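Side-chain contacts in indole-3-pyruvate decarboxylase (Azospirillum brasilense, PDB 2NXW), which catalyses the thiamine diphosphate- and metal-dependent decarboxylation of indole-3-pyruvate to indole-3-acetaldehyde and CO2, a step in auxin biosynthesis: residues A[245-250]-A[265-270]; A[214-219]-A[345-350]; A[416-419]-A[425-428]; A[258-263]-A[406-411]. All blocks are in the same frame, centred on the assembly; numbering follows the deposited sequence.

Contact 1: residues A[245-250]-A[265-270]; sequences LAQRLG and DAPTPP
T268 and Q247 bury the most surface here, with P267 and A246 beside them. T268 points toward the last turn of helix 239-249, and its hydroxyl rests on the helix backbone. T268 OG1 lies 3.3 Å from A246 CB and 3.4 Å from A246 C. T268 OG1 is also 3.5 Å from Q247 N, but the angle is poor, and the pair is not hydrogen-bonded. With chi1 at 63°, T268 holds OG1 between its own backbone N and carbonyl carbon. Its methyl then sits beside that N and reaches the next helix residue, with T268 CG2 3.9 Å from Q247 CA. The two branches therefore settle on neighbouring residues of the helix.

Q247 runs out from the helix as an extended chain, and its end crosses the P267 ring at about a right angle. Q247 NE2 is 3.3 Å from P267 CB, and Q247 CD is 3.9 Å from the same P267 CB. This touch is van der Waals in kind. The amide finds its polar partner elsewhere, since Q247 NE2 donates to R353 O. R353 also returns a bond through NH2 to A246 O. With alanine at Q247, R353 O is likely to lose this donor, and a gap would open beside the P267 ring.

P267 is in turn hydrogen-bonded through its backbone to T355. Strand 225-229, helix 239-249 and the parallel neighbouring strand 253-255 form a beta-alpha-beta crossover in the central domain. The loop after that crossover folds back here onto the end of its own helix.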
loop_
_atom_site.group_PDB
_atom_site.type_symbol
_atom_site.label_atom_id
_atom_site.label_comp_id
_atom_site.label_asym_id
_atom_site.label_seq_id
_atom_site.Cartn_x
_atom_site.Cartn_y
_atom_site.Cartn_z
ATOM N N LEU A 245 43.286 -1.215 5.744
ATOM C CA LEU A 245 42.808 -1.054 4.376
ATOM C C LEU A 245 43.071 0.366 3.853
ATOM O O LEU A 245 43.527 0.540 2.717
ATOM C CB LEU A 245 41.305 -1.363 4.305
ATOM C CG LEU A 245 40.606 -1.049 2.975
ATOM C CD1 LEU A 245 41.195 -1.916 1.860
ATOM C CD2 LEU A 245 39.109 -1.295 3.119
ATOM N N ALA A 246 42.784 1.377 4.673
ATOM C CA ALA A 246 42.987 2.769 4.272
ATOM C C ALA A 246 44.438 3.051 3.919
ATOM O O ALA A 246 44.724 3.771 2.956
ATOM C CB ALA A 246 42.530 3.711 5.380
ATOM N N GLN A 247 45.360 2.487 4.693
ATOM C CA GLN A 247 46.766 2.712 4.408
ATOM C C GLN A 247 47.159 2.040 3.091
ATOM O O GLN A 247 47.828 2.649 2.256
ATOM C CB GLN A 247 47.631 2.184 5.559
ATOM C CG GLN A 247 49.137 2.325 5.332
ATOM C CD GLN A 247 49.952 1.991 6.578
ATOM O OE1 GLN A 247 49.769 0.937 7.197
ATOM N NE2 GLN A 247 50.859 2.888 6.946
ATOM N N ARG A 248 46.724 0.800 2.893
ATOM C CA ARG A 248 47.069 0.068 1.671
ATOM C C ARG A 248 46.367 0.554 0.404
ATOM O O ARG A 248 46.935 0.490 -0.687
ATOM C CB ARG A 248 46.783 -1.425 1.845
ATOM C CG ARG A 248 47.557 -2.087 2.975
ATOM C CD ARG A 248 47.480 -3.605 2.875
ATOM N NE ARG A 248 48.117 -4.236 4.027
ATOM C CZ ARG A 248 48.390 -5.532 4.112
ATOM N NH1 ARG A 248 48.086 -6.342 3.105
ATOM N NH2 ARG A 248 48.957 -6.018 5.208
ATOM N N LEU A 249 45.136 1.042 0.540
ATOM C CA LEU A 249 44.378 1.491 -0.621
ATOM C C LEU A 249 44.949 2.764 -1.244
ATOM O O LEU A 249 44.803 2.997 -2.440
ATOM C CB LEU A 249 42.915 1.685 -0.230
ATOM C CG LEU A 249 41.924 1.870 -1.375
ATOM C CD1 LEU A 249 41.895 0.640 -2.266
ATOM C CD2 LEU A 249 40.549 2.104 -0.784
ATOM N N GLY A 250 45.586 3.593 -0.423
ATOM C CA GLY A 250 46.219 4.798 -0.924
ATOM C C GLY A 250 45.372 5.918 -1.487
ATOM O O GLY A 250 45.836 6.663 -2.350
ATOM N N ASP A 265 43.702 7.709 15.021
ATOM C CA ASP A 265 45.101 7.420 15.327
ATOM C C ASP A 265 45.810 6.629 14.233
ATOM O O ASP A 265 46.953 6.215 14.404
ATOM C CB ASP A 265 45.208 6.647 16.648
ATOM C CG ASP A 265 44.591 7.395 17.814
ATOM O OD1 ASP A 265 44.716 8.638 17.869
ATOM O OD2 ASP A 265 43.983 6.735 18.683
ATOM N N ALA A 266 45.135 6.432 13.108
ATOM C CA ALA A 266 45.696 5.669 11.994
ATOM C C ALA A 266 46.764 6.400 11.178
ATOM O O ALA A 266 46.869 7.623 11.218
ATOM C CB ALA A 266 44.566 5.238 11.062
ATOM N N PRO A 267 47.566 5.644 10.413
ATOM C CA PRO A 267 48.622 6.225 9.576
ATOM C C PRO A 267 48.024 7.131 8.501
ATOM O O PRO A 267 48.666 8.077 8.050
ATOM C CB PRO A 267 49.314 4.998 8.986
ATOM C CG PRO A 267 49.107 3.951 10.027
ATOM C CD PRO A 267 47.676 4.174 10.453
ATOM N N THR A 268 46.803 6.817 8.067
ATOM C CA THR A 268 46.103 7.639 7.078
ATOM C C THR A 268 44.733 7.965 7.671
ATOM O O THR A 268 43.722 7.338 7.344
ATOM C CB THR A 268 45.956 6.916 5.705
ATOM O OG1 THR A 268 45.156 5.733 5.849
ATOM C CG2 THR A 268 47.328 6.529 5.164
ATOM N N PRO A 269 44.688 8.955 8.577
ATOM C CA PRO A 269 43.459 9.384 9.243
ATOM C C PRO A 269 42.532 10.177 8.334
ATOM O O PRO A 269 42.940 10.662 7.283
ATOM C CB PRO A 269 43.985 10.211 10.414
ATOM C CG PRO A 269 45.174 10.888 9.807
ATOM C CD PRO A 269 45.836 9.775 9.017
ATOM N N PRO A 270 41.258 10.306 8.723
ATOM C CA PRO A 270 40.302 11.056 7.906
ATOM C C PRO A 270 40.712 12.520 7.765
ATOM O O PRO A 270 41.226 13.120 8.708
ATOM C CB PRO A 270 38.999 10.906 8.686
ATOM C CG PRO A 270 39.149 9.578 9.349
ATOM C CD PRO A 270 40.578 9.642 9.848
#

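Contact 2: residues A[214-219]-A[345-350]; sequences EVLAAM and LERLPP. Unlike the reference sequence in segment 345-350: R347 (reference Gly).
L216 meets R347 and L348 with its two methyl groups, one for each residue. Its CG is anti to the carbonyl carbon (chi1 -70°), and the fork points from helix 205-221 toward the chain leaving helix 337-346. The side chains of L216 and R347 lie at about a right angle. L216 CD1 comes up to the base of the arginine, 3.5 Å from R347 CB, and stays 4.2 Å from R347 CD. The same methyl, L216 CD1, is 4.1 Å from R347 O. Against L348 the crossing is oblique, and methyl meets methyl: L216 CD2 is 4.0 Å from L348 CD2.

R347 stands where the reference sequence has glycine. Its chain is extended from CG to NE and carries the guanidinium past L216. There NH1 bonds to A343 O and NE forms a salt bridge with D213. The turn at the end of helix 337-346 is held by a bond of 3.2 Å from L348 N to L345 O. On the side of helix 239-249, L216 also touches L249, and L348 touches L245.

The contact is mainly aliphatic across the two segments. It probably rests on packing and the exclusion of water, as no directed bond joins them. The arginine contributes its hydrocarbon stem here, while its charge is spent on helix 205-221 and on the carbonyl of A343.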
loop_
_atom_site.group_PDB
_atom_site.type_symbol
_atom_site.label_atom_id
_atom_site.label_comp_id
_atom_site.label_asym_id
_atom_site.label_seq_id
_atom_site.Cartn_x
_atom_site.Cartn_y
_atom_site.Cartn_z
ATOM N N GLU A 214 36.651 -5.986 -8.605
ATOM C CA GLU A 214 36.006 -4.869 -9.283
ATOM C C GLU A 214 36.169 -3.563 -8.518
ATOM O O GLU A 214 36.397 -2.512 -9.111
ATOM C CB GLU A 214 34.519 -5.146 -9.498
ATOM C CG GLU A 214 33.906 -4.225 -10.534
ATOM C CD GLU A 214 32.409 -4.408 -10.685
ATOM O OE1 GLU A 214 31.897 -5.505 -10.368
ATOM O OE2 GLU A 214 31.750 -3.449 -11.140
ATOM N N VAL A 215 36.043 -3.633 -7.198
ATOM C CA VAL A 215 36.201 -2.446 -6.370
ATOM C C VAL A 215 37.609 -1.874 -6.523
ATOM O O VAL A 215 37.780 -0.672 -6.706
ATOM C CB VAL A 215 35.944 -2.773 -4.881
ATOM C CG1 VAL A 215 36.407 -1.614 -4.002
ATOM C CG2 VAL A 215 34.460 -3.033 -4.659
ATOM N N LEU A 216 38.625 -2.730 -6.455
ATOM C CA LEU A 216 39.992 -2.243 -6.579
ATOM C C LEU A 216 40.249 -1.654 -7.963
ATOM O O LEU A 216 40.941 -0.644 -8.095
ATOM C CB LEU A 216 40.997 -3.358 -6.272
ATOM C CG LEU A 216 41.051 -3.792 -4.802
ATOM C CD1 LEU A 216 42.130 -4.853 -4.614
ATOM C CD2 LEU A 216 41.333 -2.576 -3.918
ATOM N N ALA A 217 39.680 -2.269 -8.992
ATOM C CA ALA A 217 39.861 -1.761 -10.348
ATOM C C ALA A 217 39.230 -0.379 -10.462
ATOM O O ALA A 217 39.802 0.522 -11.070
ATOM C CB ALA A 217 39.227 -2.709 -11.350
ATOM N N ALA A 218 38.050 -0.216 -9.872
ATOM C CA ALA A 218 37.355 1.067 -9.910
ATOM C C ALA A 218 38.147 2.146 -9.157
ATOM O O ALA A 218 38.230 3.290 -9.608
ATOM C CB ALA A 218 35.962 0.920 -9.316
ATOM N N MET A 219 38.723 1.781 -8.013
ATOM C CA MET A 219 39.523 2.717 -7.220
ATOM C C MET A 219 40.763 3.147 -7.997
ATOM O O MET A 219 41.174 4.305 -7.945
ATOM C CB MET A 219 39.994 2.066 -5.911
ATOM C CG MET A 219 38.971 1.956 -4.807
ATOM S SD MET A 219 38.427 3.552 -4.211
ATOM C CE MET A 219 37.143 3.566 -5.009
ATOM N N LEU A 345 42.107 -6.588 1.526
ATOM C CA LEU A 345 43.444 -6.609 2.118
ATOM C C LEU A 345 44.319 -7.679 1.479
ATOM O O LEU A 345 45.507 -7.466 1.250
ATOM C CB LEU A 345 43.354 -6.833 3.633
ATOM C CG LEU A 345 42.836 -5.625 4.425
ATOM C CD1 LEU A 345 42.616 -6.013 5.878
ATOM C CD2 LEU A 345 43.839 -4.478 4.325
ATOM N N GLU A 346 43.716 -8.820 1.176
ATOM C CA GLU A 346 44.437 -9.923 0.551
ATOM C C GLU A 346 44.967 -9.549 -0.828
ATOM O O GLU A 346 45.913 -10.168 -1.325
ATOM C CB GLU A 346 43.507 -11.124 0.420
ATOM C CG GLU A 346 43.279 -11.880 1.714
ATOM C CD GLU A 346 42.052 -12.768 1.656
ATOM O OE1 GLU A 346 41.784 -13.344 0.578
ATOM O OE2 GLU A 346 41.361 -12.896 2.691
ATOM N N ARG A 347 44.368 -8.531 -1.438
ATOM C CA ARG A 347 44.750 -8.090 -2.780
ATOM C C ARG A 347 45.589 -6.816 -2.840
ATOM O O ARG A 347 45.882 -6.306 -3.925
ATOM C CB ARG A 347 43.486 -7.912 -3.620
ATOM C CG ARG A 347 42.703 -9.203 -3.791
ATOM C CD ARG A 347 41.292 -8.949 -4.299
ATOM N NE ARG A 347 40.644 -10.192 -4.704
ATOM C CZ ARG A 347 40.331 -11.184 -3.873
ATOM N NH1 ARG A 347 40.598 -11.084 -2.572
ATOM N NH2 ARG A 347 39.774 -12.297 -4.345
ATOM N N LEU A 348 45.978 -6.308 -1.678
ATOM C CA LEU A 348 46.781 -5.097 -1.594
ATOM C C LEU A 348 48.067 -5.349 -0.825
ATOM O O LEU A 348 48.051 -5.950 0.245
ATOM C CB LEU A 348 45.993 -3.988 -0.882
ATOM C CG LEU A 348 44.743 -3.448 -1.581
ATOM C CD1 LEU A 348 43.896 -2.660 -0.580
ATOM C CD2 LEU A 348 45.151 -2.567 -2.751
ATOM N N PRO A 349 49.207 -4.893 -1.360
ATOM C CA PRO A 349 50.440 -5.130 -0.612
ATOM C C PRO A 349 50.547 -4.169 0.571
ATOM O O PRO A 349 49.888 -3.126 0.610
ATOM C CB PRO A 349 51.526 -4.887 -1.658
ATOM C CG PRO A 349 50.933 -3.809 -2.495
ATOM C CD PRO A 349 49.486 -4.258 -2.660
ATOM N N PRO A 350 51.365 -4.521 1.569
ATOM C CA PRO A 350 51.552 -3.667 2.745
ATOM C C PRO A 350 52.116 -2.323 2.279
ATOM O O PRO A 350 52.707 -2.232 1.201
ATOM C CB PRO A 350 52.575 -4.443 3.572
ATOM C CG PRO A 350 52.347 -5.868 3.175
ATOM C CD PRO A 350 52.141 -5.766 1.690
#

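Contact 3: residues A[416-419]-A[425-428]; sequences MAPG and GFGV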
loop_
_atom_site.group_PDB
_atom_site.type_symbol
_atom_site.label_atom_id
_atom_site.label_comp_id
_atom_site.label_asym_id
_atom_site.label_seq_id
_atom_site.Cartn_x
_atom_site.Cartn_y
_atom_site.Cartn_z
ATOM N N MET A 416 27.412 10.986 20.333
ATOM C CA MET A 416 26.252 10.139 20.101
ATOM C C MET A 416 25.061 11.069 19.898
ATOM O O MET A 416 24.734 11.845 20.787
ATOM C CB MET A 416 26.057 9.273 21.341
ATOM C CG MET A 416 25.075 8.177 21.238
ATOM S SD MET A 416 25.015 7.463 22.890
ATOM C CE MET A 416 26.544 6.565 22.942
ATOM N N ALA A 417 24.409 11.006 18.742
ATOM C CA ALA A 417 23.289 11.917 18.490
ATOM C C ALA A 417 22.454 11.410 17.335
ATOM O O ALA A 417 22.908 10.572 16.554
ATOM C CB ALA A 417 23.832 13.307 18.155
ATOM N N PRO A 418 21.215 11.906 17.210
ATOM C CA PRO A 418 20.341 11.469 16.109
ATOM C C PRO A 418 20.684 12.274 14.848
ATOM O O PRO A 418 19.840 12.972 14.278
ATOM C CB PRO A 418 18.942 11.755 16.654
ATOM C CG PRO A 418 19.156 12.988 17.477
ATOM C CD PRO A 418 20.474 12.734 18.182
ATOM N N GLY A 419 21.944 12.169 14.427
ATOM C CA GLY A 419 22.426 12.910 13.277
ATOM C C GLY A 419 21.738 12.658 11.950
ATOM O O GLY A 419 21.793 13.514 11.059
ATOM N N GLY A 425 14.508 14.410 21.719
ATOM C CA GLY A 425 14.271 13.684 22.954
ATOM C C GLY A 425 15.350 12.680 23.274
ATOM O O GLY A 425 15.446 12.194 24.393
ATOM N N PHE A 426 16.195 12.405 22.294
ATOM C CA PHE A 426 17.268 11.428 22.446
ATOM C C PHE A 426 18.352 11.800 23.465
ATOM O O PHE A 426 18.867 10.941 24.182
ATOM C CB PHE A 426 17.931 11.253 21.068
ATOM C CG PHE A 426 19.108 10.315 21.043
ATOM C CD1 PHE A 426 18.918 8.963 20.805
ATOM C CD2 PHE A 426 20.408 10.791 21.188
ATOM C CE1 PHE A 426 20.008 8.091 20.702
ATOM C CE2 PHE A 426 21.506 9.926 21.087
ATOM C CZ PHE A 426 21.313 8.582 20.843
ATOM N N GLY A 427 18.674 13.087 23.523
ATOM C CA GLY A 427 19.793 13.561 24.322
ATOM C C GLY A 427 20.012 13.149 25.757
ATOM O O GLY A 427 20.995 12.463 26.077
ATOM N N VAL A 428 19.127 13.596 26.628
ATOM C CA VAL A 428 19.268 13.282 28.039
ATOM C C VAL A 428 19.185 11.771 28.286
ATOM O O VAL A 428 20.042 11.216 28.966
ATOM C CB VAL A 428 18.243 14.094 28.869
ATOM C CG1 VAL A 428 18.157 13.565 30.294
ATOM C CG2 VAL A 428 18.683 15.576 28.902
#
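The backbones of A417 and P418 pass G427 and F426 with CA atoms 7.0 Å apart in each pair, and P418 is the centre of an inverse gamma turn. That turn is marked by a weak bond from G419 N to A417 O.

The F426 ring fills the space between the two segments. Its CG is anti to the backbone N (chi1 178°), which sends the ring toward 416-419. P418 N lies over one face of the ring. The proline ring comes in at a slant, and P418 CD is 3.6 Å from F426 CD2. M416 comes at the edge instead. Its side chain crosses F426 at about a right angle, and M416 CG lies in the ring plane, 3.8 Å from F426 CZ. M416 O is also at the edge, 3.8 Å from F426 CE2. A417 contributes only its backbone side, with A417 CA 3.7 Å from F426 CE2.

D76 and R80 of helix 68-82 also touch the F426 side chain. D399 accepts bonds from G425 N and G427 N, fixing the backbone on both sides of F426. If F426 were an alanine, the missing ring would probably leave a gap between P418, M416 and helix 68-82.

The side chain of P418 is about 8 Å from the bound thiamine diphosphate. The contact is near the cofactor but does not touch it. It is buried and mainly apolar. M416 O faces the ring edge at long range, with at most a weak electrostatic effect. The contact probably rests mainly on the fit round one aromatic ring.

Contact 4: residues A[258-263]-A[406-411]; sequences MGRGLL and TAMDMI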
loop_
_atom_site.group_PDB
_atom_site.type_symbol
_atom_site.label_atom_id
_atom_site.label_comp_id
_atom_site.label_asym_id
_atom_site.label_seq_id
_atom_site.Cartn_x
_atom_site.Cartn_y
_atom_site.Cartn_z
ATOM N N MET A 258 28.290 9.356 11.326
ATOM C CA MET A 258 28.286 8.192 12.206
ATOM C C MET A 258 29.637 7.487 12.254
ATOM O O MET A 258 29.837 6.581 13.065
ATOM C CB MET A 258 27.203 7.200 11.785
ATOM C CG MET A 258 25.788 7.727 11.926
ATOM S SD MET A 258 25.084 7.552 13.588
ATOM C CE MET A 258 23.879 8.932 13.621
ATOM N N GLY A 259 30.560 7.900 11.388
ATOM C CA GLY A 259 31.884 7.305 11.402
ATOM C C GLY A 259 32.883 8.258 12.049
ATOM O O GLY A 259 34.070 7.955 12.129
ATOM N N ARG A 260 32.394 9.407 12.513
ATOM C CA ARG A 260 33.239 10.429 13.131
ATOM C C ARG A 260 34.106 9.870 14.255
ATOM O O ARG A 260 33.608 9.228 15.178
ATOM C CB ARG A 260 32.352 11.567 13.655
ATOM C CG ARG A 260 33.070 12.825 14.139
ATOM C CD ARG A 260 32.057 13.973 14.217
ATOM N NE ARG A 260 32.549 15.180 14.882
ATOM C CZ ARG A 260 32.737 15.288 16.194
ATOM N NH1 ARG A 260 32.481 14.258 16.987
ATOM N NH2 ARG A 260 33.154 16.434 16.719
ATOM N N GLY A 261 35.413 10.105 14.168
ATOM C CA GLY A 261 36.315 9.610 15.192
ATOM C C GLY A 261 37.076 8.360 14.788
ATOM O O GLY A 261 38.133 8.061 15.342
ATOM N N LEU A 262 36.540 7.616 13.827
ATOM C CA LEU A 262 37.200 6.396 13.366
ATOM C C LEU A 262 38.529 6.726 12.676
ATOM O O LEU A 262 38.646 7.744 12.000
ATOM C CB LEU A 262 36.283 5.640 12.394
ATOM C CG LEU A 262 35.032 4.980 12.982
ATOM C CD1 LEU A 262 34.170 4.423 11.845
ATOM C CD2 LEU A 262 35.437 3.879 13.959
ATOM N N LEU A 263 39.516 5.853 12.853
ATOM C CA LEU A 263 40.841 6.016 12.251
ATOM C C LEU A 263 41.597 7.272 12.682
ATOM O O LEU A 263 42.556 7.679 12.021
ATOM C CB LEU A 263 40.747 5.984 10.716
ATOM C CG LEU A 263 40.797 4.588 10.073
ATOM C CD1 LEU A 263 39.602 3.750 10.502
ATOM C CD2 LEU A 263 40.835 4.743 8.561
ATOM N N THR A 406 26.363 22.613 17.476
ATOM C CA THR A 406 27.405 23.168 18.325
ATOM C C THR A 406 28.380 22.060 18.736
ATOM O O THR A 406 29.595 22.274 18.776
ATOM C CB THR A 406 26.810 23.778 19.588
ATOM O OG1 THR A 406 25.830 24.762 19.225
ATOM C CG2 THR A 406 27.899 24.457 20.403
ATOM N N ALA A 407 27.846 20.876 19.033
ATOM C CA ALA A 407 28.682 19.744 19.438
ATOM C C ALA A 407 29.669 19.340 18.353
ATOM O O ALA A 407 30.727 18.780 18.659
ATOM C CB ALA A 407 27.803 18.558 19.827
ATOM N N MET A 408 29.339 19.614 17.093
ATOM C CA MET A 408 30.256 19.278 16.005
ATOM C C MET A 408 31.585 20.008 16.199
ATOM O O MET A 408 32.618 19.568 15.683
ATOM C CB MET A 408 29.659 19.670 14.646
ATOM C CG MET A 408 28.431 18.867 14.222
ATOM S SD MET A 408 28.802 17.106 14.006
ATOM C CE MET A 408 29.827 17.145 12.556
ATOM N N ASP A 409 31.561 21.119 16.937
ATOM C CA ASP A 409 32.771 21.893 17.187
ATOM C C ASP A 409 33.337 21.721 18.592
ATOM O O ASP A 409 34.128 22.541 19.065
ATOM C CB ASP A 409 32.525 23.380 16.890
ATOM C CG ASP A 409 32.451 23.663 15.403
ATOM O OD1 ASP A 409 33.111 22.937 14.633
ATOM O OD2 ASP A 409 31.743 24.611 15.008
ATOM N N MET A 410 32.930 20.641 19.259
ATOM C CA MET A 410 33.433 20.345 20.598
ATOM C C MET A 410 34.379 19.155 20.561
ATOM O O MET A 410 34.136 18.184 19.851
ATOM C CB MET A 410 32.277 20.011 21.539
ATOM C CG MET A 410 31.510 21.219 22.008
ATOM S SD MET A 410 30.149 20.704 23.076
ATOM C CE MET A 410 29.385 22.282 23.393
ATOM N N ILE A 411 35.466 19.241 21.323
ATOM C CA ILE A 411 36.416 18.136 21.403
ATOM C C ILE A 411 35.752 17.072 22.283
ATOM O O ILE A 411 35.357 17.360 23.407
ATOM C CB ILE A 411 37.728 18.597 22.056
ATOM C CG1 ILE A 411 38.345 19.721 21.217
ATOM C CG2 ILE A 411 38.688 17.418 22.178
ATOM C CD1 ILE A 411 39.499 20.436 21.897
#
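R260 reaches the backbone carbonyls of 407-410. R260 NH2 gives a weak hydrogen bond to M408 O, 3.3 Å long and bent to 143°. M410 O lies in the plane of the guanidinium at its edge, 3.7 Å from R260 NH2, and is only a near neighbour. A407 O is farther off, 3.9 Å from the same R260 NH2. A407 O already accepts M410 N, at 2.9 Å, within the type I turn from A407 to M410. M408 adds a loose methyl contact. Its chain bends at chi2 and chi3 and slants across R260, putting M408 CE 4.1 Å from R260 NE.

The stronger partner of the arginine is D412, which forms a salt bridge with R260 NH1. The guanidinium thus has a carboxylate as well as carbonyl oxygens for neighbours. Their negative charge would probably help to steady the cation.

The arginine leaves its backbone with CG anti to N (chi1 -171°) and stays extended as far as NE. R260 belongs to a type II turn from G259 to L262, closed by a bond of 3.0 Å from L262 N to G259 O. R260 O also accepts a hydrogen bond from R234 NH2. On the other segment, N384 of helix 376-388 bonds to D409 O and I411 N.

L415 of strand 415-416 touches R260, A407 and M408. L262 and L263 pack on helix 239-249. The contact therefore joins a central-domain loop to the C-terminal cofactor-binding domain, between helices 239-249 and 376-388 and edge strand 415-416.

Overall arrangement
From the N terminus, contact 2 opens first, at 214-219, and closes at 345-350. It brings helices 205-221 and 337-346 together. Contact 1 closes a short loop within that span and ties the chain after strand 253-255 to helix 239-249. The two touch where R248 NH1 meets L348 O. Contact 4 opens at 258-263, inside both earlier loops, and closes only at 406-411. It therefore crosses contacts 1 and 2 and links the central domain to the C-terminal one. P269 and P270 of contact 1 pack on L262 and L263. Contact 3 follows in series, tying the loop after strand 415-416 to the chain entering helix 427-437, and meets contact 4 through M258.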